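Local atomic coordinates of N2152 (Neocallimastix frontalis, PDB entry 5U22), a protein that probably hydrolyses rare arabinose-containing glycosides as a polyspecific family 39 glycoside hydrolase built from a TIM barrel and a beta sandwich. Residues C29-R34 with M316-P321; A36-S41 with P61-V66; I265-R270 with L328-A333; F344-P349 with Y416-T421; K355-N360 with Q402-L407. All blocks are in the same frame, centred on the assembly; numbering follows the deposited sequence. Where two conformers were deposited one is given.

How the contacts relate
Contacts 1, 3, 4 and 5 lie in the curled set of strands that forms the beta sandwich. Contact 1 passes to contact 3 through the bond between V317 N and A333 O, and contact 3 to contact 4 through A332 N and I345 O. Contacts 4 and 5, with centres about 11 Å apart, meet in the core, where I418 packs on A356 and F358. Contact 3 also brings in a barrel helix. Contact 2 belongs to the barrel, at the start of strand 66-70; TIM-barrel enzymes keep their active site at the other, C-terminal strand ends. It touches contacts 1 and 3, but its centre lies about 26 Å from that of contact 5.

Contact 1 (C29-R34 with M316-P321)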
# COMPACT_ATOMS: atom_id res chain seq x y z
N CYS A 29 -16.14 -17.36 0.36
CA CYS A 29 -15.04 -17.97 1.10
C CYS A 29 -14.33 -19.08 0.32
O CYS A 29 -13.23 -19.47 0.73
CB CYS A 29 -15.55 -18.51 2.43
SG CYS A 29 -16.32 -17.23 3.45
N ASN A 30 -14.90 -19.57 -0.78
CA ASN A 30 -14.23 -20.57 -1.60
C ASN A 30 -13.34 -19.96 -2.67
O ASN A 30 -12.55 -20.68 -3.28
CB ASN A 30 -15.25 -21.48 -2.29
CG ASN A 30 -15.61 -22.67 -1.44
OD1 ASN A 30 -14.99 -22.91 -0.40
ND2 ASN A 30 -16.62 -23.42 -1.86
N ALA A 31 -13.47 -18.67 -2.94
CA ALA A 31 -12.76 -18.02 -4.05
C ALA A 31 -11.46 -17.43 -3.53
O ALA A 31 -11.34 -16.24 -3.24
CB ALA A 31 -13.67 -16.98 -4.69
N LYS A 32 -10.45 -18.30 -3.43
CA LYS A 32 -9.14 -17.90 -2.91
C LYS A 32 -8.41 -17.02 -3.92
O LYS A 32 -8.31 -17.36 -5.10
CB LYS A 32 -8.30 -19.14 -2.60
CG LYS A 32 -8.34 -19.60 -1.15
CD LYS A 32 -9.74 -19.94 -0.66
CE LYS A 32 -9.68 -20.70 0.66
NZ LYS A 32 -10.99 -20.81 1.33
N ILE A 33 -7.87 -15.90 -3.44
CA ILE A 33 -7.08 -15.03 -4.31
C ILE A 33 -5.63 -15.45 -4.22
O ILE A 33 -4.99 -15.78 -5.23
CB ILE A 33 -7.24 -13.55 -3.94
CG1 ILE A 33 -8.71 -13.14 -3.98
CG2 ILE A 33 -6.45 -12.68 -4.91
CD1 ILE A 33 -8.97 -11.80 -3.34
N ARG A 34 -5.10 -15.42 -3.00
CA ARG A 34 -3.74 -15.83 -2.67
C ARG A 34 -3.59 -15.73 -1.16
O ARG A 34 -4.52 -15.28 -0.47
CB ARG A 34 -2.70 -14.94 -3.36
CG ARG A 34 -2.86 -13.50 -2.98
CD ARG A 34 -1.76 -12.58 -3.52
NE ARG A 34 -2.11 -11.21 -3.14
CZ ARG A 34 -1.32 -10.15 -3.29
NH1 ARG A 34 -0.10 -10.27 -3.81
NH2 ARG A 34 -1.78 -8.96 -2.90
N MET A 316 -6.55 -14.75 1.35
CA MET A 316 -7.48 -13.70 0.95
C MET A 316 -8.49 -14.30 -0.03
O MET A 316 -8.14 -15.12 -0.88
CB MET A 316 -6.74 -12.53 0.30
CG MET A 316 -5.57 -12.01 1.12
SD MET A 316 -6.06 -11.48 2.78
CE MET A 316 -7.21 -10.15 2.34
N VAL A 317 -9.76 -13.90 0.12
CA VAL A 317 -10.83 -14.43 -0.72
C VAL A 317 -11.59 -13.29 -1.37
O VAL A 317 -11.51 -12.13 -0.94
CB VAL A 317 -11.80 -15.33 0.07
CG1 VAL A 317 -11.07 -16.55 0.60
CG2 VAL A 317 -12.41 -14.56 1.24
N SER A 318 -12.35 -13.63 -2.40
CA SER A 318 -12.97 -12.62 -3.25
C SER A 318 -14.08 -11.88 -2.53
O SER A 318 -14.91 -12.46 -1.82
CB SER A 318 -13.50 -13.26 -4.53
OG SER A 318 -12.42 -13.67 -5.36
N VAL A 319 -14.10 -10.57 -2.72
CA VAL A 319 -15.14 -9.68 -2.23
C VAL A 319 -15.77 -9.03 -3.45
O VAL A 319 -15.06 -8.46 -4.28
CB VAL A 319 -14.58 -8.61 -1.28
CG1 VAL A 319 -15.68 -7.60 -0.92
CG2 VAL A 319 -13.99 -9.25 -0.02
N SER A 320 -17.09 -9.10 -3.55
CA SER A 320 -17.78 -8.43 -4.64
C SER A 320 -18.47 -7.19 -4.09
O SER A 320 -19.43 -7.32 -3.31
CB SER A 320 -18.78 -9.35 -5.32
OG SER A 320 -19.54 -8.63 -6.28
N PRO A 321 -18.02 -5.99 -4.45
CA PRO A 321 -18.56 -4.78 -3.84
C PRO A 321 -19.57 -4.11 -4.75
O PRO A 321 -19.84 -4.61 -5.85
CB PRO A 321 -17.30 -3.91 -3.69
CG PRO A 321 -16.53 -4.24 -4.95
CD PRO A 321 -16.84 -5.70 -5.28
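V317, M316 and I33 supply most of the buried surface where strand 31-34 runs against strand 316-320. V317 sits in a non-hydrogen-bonded antiparallel pair with K32, and the two side chains lie alongside each other on one face. Its CG1 rests against C29 O at 3.6 Å and, in one of the two conformers of K32, also meets K32 CD at 3.9 Å. A branched apolar residue fits here, covering the aliphatic part of the lysine. M316 works mainly through its backbone: its O takes the N-H of I33 at 2.7 Å in a nearly linear bond (175°), and its N gives a bond to R34 O. The flexible thioether chain folds twice, which carries its sulfur end away from I33 toward A36 and A332. I33 covers the strand with its longer branch, laying CD1 against V317 O at 3.5 Å. A31, at the centre of an inverse gamma turn, offers its O to S318 N at 2.9 Å, and its small methyl lets S318 OG come within 3.6 Å of A31 CB. The two strands diverge at 118°, so the ladder is short. Within the beta sandwich, strand 31-34 leads the chain from the sheet toward the barrel. The chemistry implies a joint held by three main-chain bonds, with the aliphatic groups of V317 and I33 packed over them.

Contact 2 (A36-S41 with P61-V66)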
# COMPACT_ATOMS: atom_id res chain seq x y z
N ALA A 36 -2.55 -14.35 2.48
CA ALA A 36 -2.49 -13.02 3.08
C ALA A 36 -1.06 -12.51 3.09
O ALA A 36 -0.17 -13.15 3.66
CB ALA A 36 -3.07 -13.06 4.49
N THR A 37 -0.84 -11.35 2.46
CA THR A 37 0.46 -10.69 2.45
C THR A 37 0.42 -9.28 3.01
O THR A 37 1.49 -8.68 3.17
CB THR A 37 1.02 -10.64 1.03
OG1 THR A 37 0.23 -9.74 0.24
CG2 THR A 37 0.99 -12.02 0.38
N HIS A 38 -0.75 -8.75 3.33
CA HIS A 38 -0.90 -7.38 3.83
C HIS A 38 -0.22 -6.40 2.89
O HIS A 38 0.53 -5.51 3.30
CB HIS A 38 -0.38 -7.26 5.26
CG HIS A 38 -0.65 -8.48 6.07
ND1 HIS A 38 0.32 -9.40 6.39
CD2 HIS A 38 -1.81 -8.98 6.55
CE1 HIS A 38 -0.22 -10.39 7.07
NE2 HIS A 38 -1.52 -10.16 7.18
N CYS A 39 -0.49 -6.57 1.59
CA CYS A 39 0.29 -5.88 0.57
C CYS A 39 0.22 -4.37 0.72
O CYS A 39 1.20 -3.69 0.43
CB CYS A 39 -0.17 -6.31 -0.83
SG CYS A 39 -1.85 -5.81 -1.32
N ALA A 40 -0.90 -3.83 1.19
CA ALA A 40 -1.07 -2.38 1.28
C ALA A 40 -0.59 -1.80 2.61
O ALA A 40 -0.83 -0.62 2.87
CB ALA A 40 -2.54 -2.01 1.03
N SER A 41 0.10 -2.60 3.44
CA SER A 41 0.51 -2.16 4.78
C SER A 41 1.90 -1.52 4.69
O SER A 41 2.93 -2.16 4.92
CB SER A 41 0.52 -3.32 5.77
OG SER A 41 -0.74 -3.94 5.88
N PRO A 61 3.07 -4.00 15.74
CA PRO A 61 1.75 -4.65 15.69
C PRO A 61 1.08 -4.59 14.34
O PRO A 61 0.08 -5.30 14.13
CB PRO A 61 0.93 -3.88 16.73
CG PRO A 61 1.96 -3.32 17.65
CD PRO A 61 3.07 -2.91 16.74
N LEU A 62 1.56 -3.78 13.41
CA LEU A 62 0.87 -3.59 12.14
C LEU A 62 1.23 -4.64 11.10
O LEU A 62 0.57 -4.68 10.05
CB LEU A 62 1.18 -2.20 11.58
CG LEU A 62 0.59 -1.04 12.38
CD1 LEU A 62 0.90 0.27 11.69
CD2 LEU A 62 -0.92 -1.25 12.54
N ASN A 63 2.26 -5.45 11.33
CA ASN A 63 2.66 -6.48 10.36
C ASN A 63 3.00 -5.83 9.01
O ASN A 63 2.52 -6.25 7.95
CB ASN A 63 1.55 -7.53 10.20
CG ASN A 63 2.09 -8.91 9.95
OD1 ASN A 63 3.30 -9.15 9.95
ND2 ASN A 63 1.17 -9.86 9.74
N ILE A 64 3.83 -4.78 9.08
CA ILE A 64 4.23 -4.01 7.91
C ILE A 64 4.72 -4.90 6.78
O ILE A 64 5.46 -5.87 7.00
CB ILE A 64 5.33 -3.01 8.34
CG1 ILE A 64 4.75 -1.96 9.30
CG2 ILE A 64 5.97 -2.35 7.13
CD1 ILE A 64 3.70 -1.07 8.65
N ASN A 65 4.34 -4.54 5.54
CA ASN A 65 4.84 -5.20 4.35
C ASN A 65 6.07 -4.45 3.83
O ASN A 65 7.20 -4.84 4.11
CB ASN A 65 3.74 -5.29 3.28
CG ASN A 65 4.18 -6.04 2.05
OD1 ASN A 65 4.98 -6.98 2.12
ND2 ASN A 65 3.66 -5.63 0.91
N VAL A 66 5.86 -3.36 3.10
CA VAL A 66 6.96 -2.61 2.50
C VAL A 66 6.76 -1.13 2.79
O VAL A 66 5.71 -0.57 2.44
CB VAL A 66 7.07 -2.84 0.98
CG1 VAL A 66 8.29 -2.11 0.45
CG2 VAL A 66 7.15 -4.31 0.65
O HOH W 1 -1.24 -3.27 8.55
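The CA atoms of S41 and I64 are the nearest pair, and S41 O accepts the N-H of N65 at 2.8 Å (162°) at the end of the type I turn from H38 to S41. N65 is the chief side chain. With CG swung opposite its own N (chi1 -177°), its amide reaches the turn, and ND2 gives C39 O a bond of 3.2 Å, coming from well off the carbonyl axis. The same amide serves R98 through OD1 and D274 through ND2, a double role that suits asparagine. H38 and N63 meet with ring and amide planes 42° apart, H38 CE1 lying 3.1 Å from N63 ND2; their polar ends are bound to M312 O and G310 O respectively. C39 also pairs with G276, so segment 36-41 lies between the starts of strands 275-278 and 66-70, consistent with the closing seam of the barrel. The chemistry implies that three main-chain carbonyls are each given a donor: C39 O the N65 amide, S41 O the N65 N-H, and L62 O a water that S41 OG holds at 2.8 Å.

Contact 3 (I265-R270 with L328-A333)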
# COMPACT_ATOMS: atom_id res chain seq x y z
N ILE A 265 -7.19 -1.08 -0.02
CA ILE A 265 -6.84 -2.41 0.45
C ILE A 265 -7.61 -3.46 -0.34
O ILE A 265 -7.02 -4.41 -0.88
CB ILE A 265 -7.10 -2.53 1.96
CG1 ILE A 265 -6.07 -1.70 2.74
CG2 ILE A 265 -7.09 -3.99 2.39
CD1 ILE A 265 -6.45 -1.46 4.20
N GLY A 266 -8.93 -3.31 -0.43
CA GLY A 266 -9.72 -4.29 -1.16
C GLY A 266 -9.28 -4.45 -2.60
O GLY A 266 -9.12 -5.58 -3.10
N ARG A 267 -9.03 -3.33 -3.29
CA ARG A 267 -8.72 -3.41 -4.71
C ARG A 267 -7.29 -3.87 -4.96
O ARG A 267 -7.05 -4.68 -5.85
CB ARG A 267 -9.02 -2.06 -5.38
CG ARG A 267 -10.52 -1.75 -5.39
CD ARG A 267 -10.86 -0.29 -5.62
NE ARG A 267 -12.21 0.01 -5.14
CZ ARG A 267 -12.85 1.15 -5.34
NH1 ARG A 267 -12.27 2.13 -6.03
NH2 ARG A 267 -14.07 1.32 -4.84
N PHE A 268 -6.33 -3.40 -4.15
CA PHE A 268 -4.97 -3.93 -4.23
C PHE A 268 -4.96 -5.44 -4.04
O PHE A 268 -4.26 -6.16 -4.76
CB PHE A 268 -4.06 -3.27 -3.19
CG PHE A 268 -3.74 -1.82 -3.47
CD1 PHE A 268 -4.34 -1.14 -4.51
CD2 PHE A 268 -2.83 -1.15 -2.67
CE1 PHE A 268 -4.06 0.20 -4.75
CE2 PHE A 268 -2.52 0.19 -2.91
CZ PHE A 268 -3.15 0.87 -3.96
N GLU A 269 -5.70 -5.94 -3.04
CA GLU A 269 -5.74 -7.38 -2.83
C GLU A 269 -6.43 -8.08 -4.00
O GLU A 269 -5.99 -9.15 -4.43
CB GLU A 269 -6.45 -7.70 -1.52
CG GLU A 269 -5.70 -7.24 -0.26
CD GLU A 269 -4.50 -8.12 0.09
OE1 GLU A 269 -4.31 -9.19 -0.55
OE2 GLU A 269 -3.76 -7.73 1.02
N ARG A 270 -7.49 -7.48 -4.53
CA ARG A 270 -8.22 -8.10 -5.64
C ARG A 270 -7.32 -8.31 -6.85
O ARG A 270 -7.44 -9.32 -7.56
CB ARG A 270 -9.42 -7.24 -6.01
CG ARG A 270 -10.26 -7.75 -7.17
CD ARG A 270 -11.60 -7.00 -7.24
NE ARG A 270 -12.32 -7.04 -5.96
CZ ARG A 270 -12.66 -5.96 -5.25
NH1 ARG A 270 -12.38 -4.74 -5.69
NH2 ARG A 270 -13.29 -6.11 -4.10
N LEU A 328 -17.13 3.87 -4.37
CA LEU A 328 -17.98 3.22 -3.39
C LEU A 328 -17.22 2.22 -2.53
O LEU A 328 -16.16 1.69 -2.91
CB LEU A 328 -19.17 2.51 -4.06
CG LEU A 328 -20.09 3.47 -4.83
CD1 LEU A 328 -21.27 2.73 -5.44
CD2 LEU A 328 -20.55 4.59 -3.93
N ILE A 329 -17.79 1.98 -1.34
CA ILE A 329 -17.36 1.03 -0.32
C ILE A 329 -16.82 -0.27 -0.90
O ILE A 329 -17.38 -0.83 -1.85
CB ILE A 329 -18.54 0.77 0.65
CG1 ILE A 329 -18.14 -0.19 1.78
CG2 ILE A 329 -19.78 0.26 -0.13
CD1 ILE A 329 -19.10 -0.11 2.93
N ASP A 330 -15.73 -0.76 -0.33
CA ASP A 330 -15.05 -1.96 -0.82
C ASP A 330 -14.29 -2.54 0.36
O ASP A 330 -14.26 -1.95 1.45
CB ASP A 330 -14.13 -1.59 -1.99
CG ASP A 330 -13.82 -2.76 -2.89
OD1 ASP A 330 -14.01 -3.94 -2.49
OD2 ASP A 330 -13.38 -2.50 -4.02
N GLY A 331 -13.63 -3.68 0.15
CA GLY A 331 -12.88 -4.25 1.26
C GLY A 331 -12.24 -5.57 0.91
O GLY A 331 -12.21 -5.99 -0.25
N ALA A 332 -11.71 -6.23 1.94
CA ALA A 332 -10.95 -7.45 1.75
C ALA A 332 -11.32 -8.45 2.83
O ALA A 332 -11.69 -8.09 3.95
CB ALA A 332 -9.43 -7.18 1.80
N ALA A 333 -11.17 -9.73 2.49
CA ALA A 333 -11.60 -10.79 3.40
C ALA A 333 -10.55 -11.88 3.43
O ALA A 333 -9.92 -12.17 2.42
CB ALA A 333 -12.94 -11.38 2.97
O HOH W 2 -10.68 -7.70 -1.97
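D330 faces helix 265-270 and meets R267 and R270 there. Its CB approaches R267 NE at 4.0 Å, and its CG lies at the edge of both guanidinium groups. From there the carboxylate divides its work. OD2 accepts R270 NH1 on the syn lone pair at 3.0 Å, and on the anti lone pair R267 NE, also at 3.0 Å. OD1 takes R270 NH2 on its syn side at 2.8 Å (175°) and its neighbour G331 N at 2.7 Å on the anti side, out of the plane. R270 thus grips end-on with both terminal nitrogens, the two flat groups tilted by only 7°, whereas the R267 group is turned 49° from the carboxylate. Arginine suits both places because each also reaches further: R270 to E324 and V319 O, R267 to S326 O. Beside this network the backbones nearly touch, G266 CA standing 3.1 Å from G331 O, an approach that glycine permits. The methyl of A332 packs alongside, its CB 4.0 Å from I265 CG2. A barrel helix is thereby clamped to a strand of the beta sandwich. Four donors on one buried carboxylate fix its rotation and would probably keep it ionised.

Contact 4 (F344-P349 with Y416-T421)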
# COMPACT_ATOMS: atom_id res chain seq x y z
N PHE A 344 -13.57 -9.96 7.60
CA PHE A 344 -13.98 -9.11 6.48
C PHE A 344 -13.89 -7.67 6.96
O PHE A 344 -14.60 -7.29 7.90
CB PHE A 344 -15.40 -9.44 6.03
CG PHE A 344 -15.90 -8.61 4.88
CD1 PHE A 344 -15.00 -8.07 3.96
CD2 PHE A 344 -17.25 -8.36 4.70
CE1 PHE A 344 -15.45 -7.29 2.90
CE2 PHE A 344 -17.70 -7.59 3.63
CZ PHE A 344 -16.79 -7.06 2.73
N ILE A 345 -13.00 -6.87 6.35
CA ILE A 345 -12.88 -5.45 6.69
C ILE A 345 -13.29 -4.63 5.48
O ILE A 345 -12.97 -4.98 4.34
CB ILE A 345 -11.45 -5.08 7.15
CG1 ILE A 345 -10.42 -5.32 6.04
CG2 ILE A 345 -11.06 -5.90 8.36
CD1 ILE A 345 -8.98 -4.97 6.47
N PHE A 346 -14.01 -3.53 5.73
CA PHE A 346 -14.58 -2.78 4.62
C PHE A 346 -14.92 -1.37 5.08
O PHE A 346 -14.97 -1.07 6.28
CB PHE A 346 -15.82 -3.49 4.06
CG PHE A 346 -16.85 -3.84 5.10
CD1 PHE A 346 -16.76 -5.03 5.81
CD2 PHE A 346 -17.91 -2.98 5.37
CE1 PHE A 346 -17.72 -5.37 6.77
CE2 PHE A 346 -18.88 -3.31 6.31
CZ PHE A 346 -18.78 -4.50 7.02
N GLY A 347 -15.17 -0.50 4.11
CA GLY A 347 -15.45 0.88 4.41
C GLY A 347 -15.48 1.72 3.16
O GLY A 347 -15.00 1.28 2.11
N GLY A 348 -16.05 2.91 3.25
CA GLY A 348 -16.14 3.80 2.11
C GLY A 348 -17.56 4.27 1.85
O GLY A 348 -18.53 3.77 2.44
N PRO A 349 -17.70 5.26 0.94
CA PRO A 349 -19.02 5.76 0.53
C PRO A 349 -20.05 4.65 0.35
O PRO A 349 -19.80 3.65 -0.32
CB PRO A 349 -18.72 6.47 -0.80
CG PRO A 349 -17.31 7.02 -0.57
CD PRO A 349 -16.60 5.96 0.24
N TYR A 416 -15.08 -0.83 9.12
CA TYR A 416 -15.91 -1.89 9.68
C TYR A 416 -15.22 -3.23 9.59
O TYR A 416 -14.45 -3.48 8.67
CB TYR A 416 -17.27 -1.96 8.98
CG TYR A 416 -18.05 -0.67 9.10
CD1 TYR A 416 -18.75 -0.36 10.26
CD2 TYR A 416 -18.08 0.24 8.06
CE1 TYR A 416 -19.46 0.82 10.37
CE2 TYR A 416 -18.78 1.42 8.17
CZ TYR A 416 -19.47 1.70 9.32
OH TYR A 416 -20.16 2.89 9.42
N ARG A 417 -15.51 -4.12 10.55
CA ARG A 417 -15.02 -5.49 10.46
C ARG A 417 -16.12 -6.45 10.87
O ARG A 417 -16.83 -6.21 11.85
CB ARG A 417 -13.78 -5.75 11.32
CG ARG A 417 -13.23 -7.16 11.13
CD ARG A 417 -11.87 -7.40 11.79
NE ARG A 417 -11.93 -7.41 13.26
CZ ARG A 417 -10.91 -7.77 14.04
NH1 ARG A 417 -9.76 -8.17 13.51
NH2 ARG A 417 -11.06 -7.74 15.36
N ILE A 418 -16.25 -7.55 10.12
CA ILE A 418 -17.05 -8.69 10.55
C ILE A 418 -16.08 -9.84 10.80
O ILE A 418 -15.32 -10.22 9.90
CB ILE A 418 -18.11 -9.06 9.51
CG1 ILE A 418 -19.15 -7.95 9.44
CG2 ILE A 418 -18.76 -10.40 9.86
CD1 ILE A 418 -20.01 -8.00 8.22
N TYR A 419 -16.07 -10.36 12.03
CA TYR A 419 -15.12 -11.39 12.45
C TYR A 419 -15.93 -12.62 12.85
O TYR A 419 -16.74 -12.55 13.78
CB TYR A 419 -14.27 -10.90 13.62
CG TYR A 419 -12.96 -11.63 13.83
CD1 TYR A 419 -11.81 -11.23 13.17
CD2 TYR A 419 -12.87 -12.69 14.72
CE1 TYR A 419 -10.60 -11.88 13.36
CE2 TYR A 419 -11.66 -13.37 14.92
CZ TYR A 419 -10.53 -12.95 14.24
OH TYR A 419 -9.32 -13.59 14.43
N ILE A 420 -15.70 -13.74 12.16
CA ILE A 420 -16.54 -14.92 12.30
C ILE A 420 -15.71 -16.05 12.89
O ILE A 420 -14.68 -16.43 12.33
CB ILE A 420 -17.14 -15.35 10.94
CG1 ILE A 420 -17.85 -14.17 10.27
CG2 ILE A 420 -18.08 -16.52 11.12
CD1 ILE A 420 -18.47 -14.53 8.93
N THR A 421 -16.19 -16.62 13.99
CA THR A 421 -15.53 -17.74 14.65
C THR A 421 -16.56 -18.83 14.91
O THR A 421 -17.75 -18.68 14.62
CB THR A 421 -14.86 -17.31 15.96
OG1 THR A 421 -15.80 -16.60 16.78
CG2 THR A 421 -13.67 -16.41 15.68
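The ring of F346 carries Y416 CB over one face, 3.4 Å above the plane and displaced toward the rim, while I418 CG1 comes to its edge in the plane. The distance from Y416 CB to the F346 centroid, 3.7 Å, makes this a CH-pi contact. The two rings themselves barely overlap: their planes are 25° apart, but they have slid to a centroid separation of 5.7 Å, and the edge of Y416 lies near F346 O. F346 in turn puts its own CD1 above the centre of the F344 ring. The torsions are consistent with this: F346 places CG between its N and carbonyl (chi1 52°), F344 opposite its N. I418 CD1 lies beside the F346 ring, 3.8 Å from F346 CE1. These strands, 344-347 and 416-421, are antiparallel neighbours in the sheet of the beta sandwich, and the aromatic face looks into the core toward V354, A356 and F358, an interior suited to large rings and a branched isoleucine. F344 and F346 each exchange two backbone bonds, with I418 and Y416 respectively; I418 N to F344 O is 2.8 Å. On the other face I345 CG2 lies 3.7 Å from R417 CG. R417 suits this more open side: its guanidinium, with Y419 CD1 over one face, forms a salt bridge with E374 and a cation-pi contact with W308. Y416 OH accepts from N411 N.

Contact 5 (K355-N360 with Q402-L407); sequences KANFKN and QISVDL
F358 and I403 stand side by side on the inner face, the isoleucine CG1 set 4.0 Å from F358 CD2. V405 CG2 meets the next atom along the same side of the ring, F358 CE2, at 4.1 Å, so two aliphatic knobs line one side of the phenyl. A356, with only a methyl, keeps the surface low beside V405, and I418 from strand 415-422 settles on it. Alanine suits that spot because it leaves the isoleucine its space, while I420 and V27 press on F358. Strands 355-359 and 403-407 are antiparallel partners in the beta sandwich, with one face turned to the core and the other bearing polar groups. A356 and V405 exchange two short backbone bonds, and F358 N meets I403 O at 2.8 Å in a nearly straight line (177°). On the polar face N357 and S404 fit together: the serine OG donates to a lone pair of N357 OD1 at 2.7 Å, in the amide's carbonyl plane. Q402, bent at chi2 (-84°), curls back so that NE2 donates to S404 OG at 2.8 Å; its CG also rests on F358 O. N357 turns its ND2 to Q24 and T26. K355 stretches out fully as a ridge above S404, its CE 3.7 Å from S404 OG, and D406 OD1 tucks against K355 CG at 3.5 Å, while K355 NZ stays 5.7 Å from D406 OD1.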
# COMPACT_ATOMS: atom_id res chain seq x y z
N LYS A 355 -25.22 -4.63 3.77
CA LYS A 355 -25.53 -6.05 3.85
C LYS A 355 -24.30 -6.80 3.38
O LYS A 355 -23.91 -6.70 2.21
CB LYS A 355 -26.74 -6.39 2.99
CG LYS A 355 -27.24 -7.82 3.11
CD LYS A 355 -28.30 -8.06 2.05
CE LYS A 355 -29.04 -9.37 2.27
NZ LYS A 355 -30.10 -9.56 1.21
N ALA A 356 -23.66 -7.51 4.31
CA ALA A 356 -22.48 -8.31 4.01
C ALA A 356 -22.92 -9.76 3.86
O ALA A 356 -23.28 -10.41 4.84
CB ALA A 356 -21.43 -8.16 5.10
N ASN A 357 -22.96 -10.23 2.62
CA ASN A 357 -23.32 -11.61 2.33
C ASN A 357 -22.06 -12.46 2.37
O ASN A 357 -21.03 -12.08 1.80
CB ASN A 357 -23.98 -11.71 0.96
CG ASN A 357 -25.13 -10.74 0.81
OD1 ASN A 357 -26.12 -10.84 1.54
ND2 ASN A 357 -25.02 -9.80 -0.13
N PHE A 358 -22.13 -13.59 3.04
CA PHE A 358 -21.08 -14.59 2.99
C PHE A 358 -21.62 -15.85 2.33
O PHE A 358 -22.64 -16.38 2.76
CB PHE A 358 -20.58 -14.93 4.40
CG PHE A 358 -19.91 -13.77 5.09
CD1 PHE A 358 -18.54 -13.64 5.07
CD2 PHE A 358 -20.67 -12.79 5.73
CE1 PHE A 358 -17.91 -12.57 5.70
CE2 PHE A 358 -20.06 -11.73 6.36
CZ PHE A 358 -18.68 -11.62 6.34
N LYS A 359 -20.93 -16.33 1.29
CA LYS A 359 -21.28 -17.61 0.69
C LYS A 359 -20.11 -18.58 0.80
O LYS A 359 -18.95 -18.19 1.01
CB LYS A 359 -21.70 -17.45 -0.77
CG LYS A 359 -20.86 -16.51 -1.58
CD LYS A 359 -21.57 -16.15 -2.89
CE LYS A 359 -21.75 -17.38 -3.77
N ASN A 360 -20.44 -19.87 0.69
CA ASN A 360 -19.46 -20.95 0.83
C ASN A 360 -18.67 -20.84 2.13
O ASN A 360 -17.45 -21.03 2.16
CB ASN A 360 -18.53 -20.99 -0.38
CG ASN A 360 -19.27 -21.29 -1.65
OD1 ASN A 360 -20.08 -22.21 -1.70
ND2 ASN A 360 -19.02 -20.50 -2.69
N GLN A 402 -24.34 -20.11 3.86
CA GLN A 402 -24.59 -18.70 3.63
C GLN A 402 -25.13 -18.04 4.88
O GLN A 402 -25.97 -18.62 5.58
CB GLN A 402 -25.59 -18.51 2.46
CG GLN A 402 -25.69 -17.08 1.86
CD GLN A 402 -26.63 -16.14 2.63
OE1 GLN A 402 -27.40 -16.57 3.47
NE2 GLN A 402 -26.56 -14.86 2.32
N ILE A 403 -24.63 -16.83 5.18
CA ILE A 403 -25.28 -15.89 6.09
C ILE A 403 -25.24 -14.49 5.47
O ILE A 403 -24.40 -14.19 4.61
CB ILE A 403 -24.66 -15.86 7.51
CG1 ILE A 403 -23.32 -15.11 7.52
CG2 ILE A 403 -24.50 -17.27 8.07
CD1 ILE A 403 -22.69 -15.02 8.89
N SER A 404 -26.17 -13.64 5.89
CA SER A 404 -26.15 -12.22 5.55
C SER A 404 -26.13 -11.43 6.84
O SER A 404 -26.97 -11.65 7.72
CB SER A 404 -27.36 -11.81 4.70
OG SER A 404 -27.32 -12.40 3.42
N VAL A 405 -25.17 -10.52 6.95
CA VAL A 405 -24.96 -9.72 8.16
C VAL A 405 -25.31 -8.28 7.82
O VAL A 405 -24.71 -7.69 6.91
CB VAL A 405 -23.51 -9.86 8.65
CG1 VAL A 405 -23.25 -8.95 9.86
CG2 VAL A 405 -23.19 -11.31 9.02
N ASP A 406 -26.30 -7.71 8.51
CA ASP A 406 -26.77 -6.35 8.26
C ASP A 406 -26.16 -5.36 9.25
O ASP A 406 -26.12 -5.63 10.45
CB ASP A 406 -28.29 -6.25 8.35
CG ASP A 406 -29.01 -7.21 7.44
OD1 ASP A 406 -28.56 -7.41 6.31
OD2 ASP A 406 -30.03 -7.78 7.88
N LEU A 407 -25.74 -4.20 8.74
CA LEU A 407 -25.30 -3.08 9.56
C LEU A 407 -26.17 -1.87 9.24
O LEU A 407 -26.29 -1.49 8.07
CB LEU A 407 -23.84 -2.72 9.33
CG LEU A 407 -22.74 -3.63 9.88
CD1 LEU A 407 -22.70 -4.95 9.13
CD2 LEU A 407 -21.40 -2.89 9.75